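Local coordinates for nucleoside hydrolase, putative (Trypanosoma brucei, PDB 3FZ0), which belongs to the nucleoside hydrolase family, binds a calcium ion and forms a tetramer of alpha/beta subunits, each with a largely parallel central sheet, at residues T168-A179 with E312-W321. The protein carries 2 engineered substitutions. Numbering follows the deposited sequence.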
loop_
_atom_site.group_PDB
_atom_site.type_symbol
_atom_site.label_atom_id
_atom_site.label_comp_id
_atom_site.label_asym_id
_atom_site.label_seq_id
_atom_site.Cartn_x
_atom_site.Cartn_y
_atom_site.Cartn_z
ATOM N N THR B 168 -10.555 -0.609 16.451
ATOM C CA THR B 168 -9.841 -0.510 17.717
ATOM C C THR B 168 -9.724 0.977 18.108
ATOM O O THR B 168 -9.952 1.883 17.263
ATOM C CB THR B 168 -8.423 -1.085 17.591
ATOM O OG1 THR B 168 -7.611 -0.137 16.878
ATOM C CG2 THR B 168 -8.437 -2.422 16.852
ATOM N N SER B 169 -9.391 1.234 19.367
ATOM C CA SER B 169 -9.047 2.571 19.779
ATOM C C SER B 169 -7.560 2.702 20.082
ATOM O O SER B 169 -7.074 3.785 20.337
ATOM C CB SER B 169 -9.882 3.025 20.971
ATOM O OG SER B 169 -9.755 2.123 22.032
ATOM N N GLU B 170 -6.833 1.596 20.036
ATOM C CA GLU B 170 -5.441 1.551 20.506
ATOM C C GLU B 170 -4.622 0.642 19.602
ATOM O O GLU B 170 -3.512 0.272 19.935
ATOM C CB GLU B 170 -5.372 1.013 21.956
ATOM C CG GLU B 170 -5.975 1.912 23.046
ATOM C CD GLU B 170 -5.900 1.294 24.439
ATOM O OE1 GLU B 170 -4.939 0.543 24.713
ATOM O OE2 GLU B 170 -6.806 1.534 25.267
ATOM N N SER B 171 -5.211 0.278 18.472
ATOM C CA SER B 171 -4.708 -0.755 17.571
ATOM C C SER B 171 -4.134 -2.031 18.223
ATOM O O SER B 171 -3.140 -2.576 17.753
ATOM C CB SER B 171 -3.773 -0.147 16.504
ATOM O OG SER B 171 -2.579 0.302 17.110
ATOM N N LYS B 172 -4.782 -2.494 19.299
ATOM C CA LYS B 172 -4.656 -3.872 19.717
ATOM C C LYS B 172 -5.527 -4.741 18.824
ATOM O O LYS B 172 -6.636 -5.075 19.212
ATOM C CB LYS B 172 -5.084 -4.059 21.176
ATOM C CG LYS B 172 -4.206 -3.328 22.166
ATOM C CD LYS B 172 -4.436 -3.778 23.587
ATOM C CE LYS B 172 -4.062 -2.666 24.559
ATOM N NZ LYS B 172 -2.617 -2.696 24.906
ATOM N N GLY B 173 -5.010 -5.101 17.646
ATOM C CA GLY B 173 -5.759 -5.877 16.662
ATOM C C GLY B 173 -5.910 -7.316 17.100
ATOM O O GLY B 173 -4.998 -7.858 17.708
ATOM N N ASN B 174 -7.065 -7.921 16.819
ATOM C CA ASN B 174 -7.280 -9.317 17.202
ATOM C C ASN B 174 -7.365 -10.193 15.944
ATOM O O ASN B 174 -7.502 -11.404 16.020
ATOM C CB ASN B 174 -8.524 -9.454 18.121
ATOM C CG ASN B 174 -9.817 -8.922 17.463
ATOM O OD1 ASN B 174 -9.905 -8.862 16.242
ATOM N ND2 ASN B 174 -10.799 -8.510 18.275
ATOM N N SER B 175 -7.287 -9.554 14.781
ATOM C CA SER B 175 -7.258 -10.259 13.506
ATOM C C SER B 175 -5.862 -10.267 12.852
ATOM O O SER B 175 -5.300 -11.325 12.586
ATOM C CB SER B 175 -8.326 -9.705 12.565
ATOM O OG SER B 175 -8.329 -10.416 11.337
ATOM N N ASN B 176 -5.307 -9.090 12.591
ATOM C CA ASN B 176 -3.839 -8.980 12.428
ATOM C C ASN B 176 -3.298 -8.123 13.578
ATOM O O ASN B 176 -4.043 -7.833 14.525
ATOM C CB ASN B 176 -3.414 -8.461 11.052
ATOM C CG ASN B 176 -3.967 -7.061 10.753
ATOM O OD1 ASN B 176 -4.114 -6.213 11.669
ATOM N ND2 ASN B 176 -4.305 -6.820 9.476
ATOM N N MET B 177 -2.022 -7.757 13.544
ATOM C CA MET B 177 -1.425 -7.004 14.668
ATOM C C MET B 177 -2.159 -5.679 14.986
ATOM O O MET B 177 -2.123 -5.219 16.126
ATOM C CB MET B 177 0.074 -6.749 14.458
ATOM C CG MET B 177 0.919 -8.014 14.469
ATOM S SD MET B 177 2.580 -7.804 13.766
ATOM C CE MET B 177 3.418 -7.151 15.157
ATOM N N ALA B 178 -2.822 -5.080 13.991
ATOM C CA ALA B 178 -3.372 -3.747 14.168
ATOM C C ALA B 178 -4.894 -3.683 14.098
ATOM O O ALA B 178 -5.508 -2.754 14.664
ATOM C CB ALA B 178 -2.795 -2.838 13.165
ATOM N N ALA B 179 -5.500 -4.659 13.403
ATOM C CA ALA B 179 -6.917 -4.546 13.005
ATOM C C ALA B 179 -7.806 -5.542 13.720
ATOM O O ALA B 179 -7.433 -6.716 13.871
ATOM C CB ALA B 179 -7.087 -4.690 11.459
ATOM N N GLU B 312 0.834 -4.919 6.910
ATOM C CA GLU B 312 0.471 -5.362 8.271
ATOM C C GLU B 312 -0.715 -4.577 8.859
ATOM O O GLU B 312 -1.277 -4.967 9.880
ATOM C CB GLU B 312 1.689 -5.238 9.200
ATOM C CG GLU B 312 2.716 -6.368 9.064
ATOM C CD GLU B 312 3.783 -6.119 8.005
ATOM O OE1 GLU B 312 4.056 -4.940 7.678
ATOM O OE2 GLU B 312 4.368 -7.112 7.503
ATOM N N THR B 313 -1.076 -3.448 8.241
ATOM C CA THR B 313 -2.111 -2.578 8.807
ATOM C C THR B 313 -3.443 -2.490 8.023
ATOM O O THR B 313 -4.323 -1.663 8.359
ATOM C CB THR B 313 -1.600 -1.147 9.012
ATOM O OG1 THR B 313 -1.012 -0.690 7.795
ATOM C CG2 THR B 313 -0.571 -1.085 10.112
ATOM N N ARG B 314 -3.625 -3.332 7.004
ATOM C CA ARG B 314 -4.911 -3.332 6.291
ATOM C C ARG B 314 -5.994 -3.609 7.328
ATOM O O ARG B 314 -5.841 -4.513 8.115
ATOM C CB ARG B 314 -4.920 -4.348 5.134
ATOM C CG ARG B 314 -6.306 -4.831 4.735
ATOM C CD ARG B 314 -6.372 -5.489 3.371
ATOM N NE ARG B 314 -6.974 -4.525 2.504
ATOM C CZ ARG B 314 -8.192 -4.556 1.963
ATOM N NH1 ARG B 314 -9.037 -5.569 2.102
ATOM N NH2 ARG B 314 -8.530 -3.520 1.224
ATOM N N GLY B 315 -7.045 -2.784 7.343
ATOM C CA GLY B 315 -8.141 -2.911 8.316
ATOM C C GLY B 315 -7.952 -2.081 9.582
ATOM O O GLY B 315 -8.865 -1.969 10.375
ATOM N N ALA B 316 -6.766 -1.502 9.782
ATOM C CA ALA B 316 -6.503 -0.686 10.976
ATOM C C ALA B 316 -7.452 0.485 11.041
ATOM O O ALA B 316 -7.847 1.040 10.000
ATOM C CB ALA B 316 -5.020 -0.190 11.040
ATOM N N THR B 317 -7.807 0.837 12.280
ATOM C CA THR B 317 -8.536 2.030 12.605
ATOM C C THR B 317 -7.546 3.182 12.802
ATOM O O THR B 317 -6.712 3.141 13.701
ATOM C CB THR B 317 -9.325 1.780 13.872
ATOM O OG1 THR B 317 -10.051 0.572 13.677
ATOM C CG2 THR B 317 -10.290 2.920 14.177
ATOM N N CYS B 318 -7.656 4.198 11.947
ATOM C CA CYS B 318 -6.898 5.435 12.066
ATOM C C CYS B 318 -7.713 6.554 12.696
ATOM O O CYS B 318 -8.768 6.910 12.204
ATOM C CB CYS B 318 -6.442 5.863 10.675
ATOM S SG CYS B 318 -5.701 4.465 9.835
ATOM N N ILE B 319 -7.182 7.133 13.767
ATOM C CA ILE B 319 -7.878 8.108 14.585
ATOM C C ILE B 319 -7.038 9.391 14.711
ATOM O O ILE B 319 -5.862 9.331 15.027
ATOM C CB ILE B 319 -8.131 7.510 15.981
ATOM C CG1 ILE B 319 -8.719 6.093 15.874
ATOM C CG2 ILE B 319 -9.006 8.455 16.848
ATOM C CD1 ILE B 319 -9.331 5.600 17.166
ATOM N N ASP B 320 -7.640 10.550 14.434
ATOM C CA ASP B 320 -6.958 11.846 14.511
ATOM C C ASP B 320 -7.009 12.316 15.964
ATOM O O ASP B 320 -7.889 13.071 16.348
ATOM C CB ASP B 320 -7.703 12.829 13.590
ATOM C CG ASP B 320 -6.876 14.047 13.196
ATOM O OD1 ASP B 320 -5.816 14.304 13.802
ATOM O OD2 ASP B 320 -7.289 14.762 12.254
ATOM N N TRP B 321 -6.090 11.842 16.788
ATOM C CA TRP B 321 -6.085 12.179 18.209
ATOM C C TRP B 321 -5.811 13.672 18.565
ATOM O O TRP B 321 -6.282 14.137 19.618
ATOM C CB TRP B 321 -5.110 11.243 18.965
ATOM C CG TRP B 321 -5.581 9.801 19.034
ATOM C CD1 TRP B 321 -5.203 8.762 18.213
ATOM C CD2 TRP B 321 -6.529 9.257 19.954
ATOM N NE1 TRP B 321 -5.846 7.607 18.585
ATOM C CE2 TRP B 321 -6.672 7.878 19.644
ATOM C CE3 TRP B 321 -7.273 9.795 21.022
ATOM C CZ2 TRP B 321 -7.547 7.029 20.349
ATOM C CZ3 TRP B 321 -8.145 8.930 21.761
ATOM C CH2 TRP B 321 -8.268 7.568 21.412
HETATM O O HOH W 1 -6.438 0.025 14.462
HETATM O O HOH W 2 -0.596 -7.249 11.100
#
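N176 lends both ends of its side-chain amide to this contact: ND2 donates to R314 O of the other segment, while OD1 takes two backbone N-H groups of its own loop. The bond from N176 ND2 to R314 O, 3.1 Å long, lies in the plane of the amide and in that of the R314 carbonyl. On the other side, A178 N and A179 N reach OD1 from opposite faces of its plane, forming an Asx turn and the wider Asx motif. With CG tucked between the backbone N and the carbonyl carbon (chi1 60°), OD1 can bend back to those amides; the three bonds together fix the amide's rotation.

R314 O belongs to a type II beta turn, T313 to A316, closed by A316 N to T313 O at 2.8 Å. G315 sits at its third position with positive phi, and A179 CB presses on it, 3.3 Å from G315 C. Alongside, A178 CB meets A316 CB at 4.1 Å. The turn leads into 317-319, an edge strand of the central sheet within the chain, so the contact ties the loop after strand 162-165 to that edge.

Further along, T317 OG1 accepts from T168 N (3.1 Å). A water extends this link, donating to A178 O, accepting from T317 N and bonding T168 OG1. The second subunit meets 312-321 toward both ends: its K172 makes a cation-pi contact with W321, and its T313 hydroxyl hydrogen-bonds that of T313 here. I319 CG2 lies over one face of the W321 ring, 3.6 Å above its plane and offset toward the rim, while S169 O lies near the ring plane at the edge, 3.3 Å from W321 CZ2.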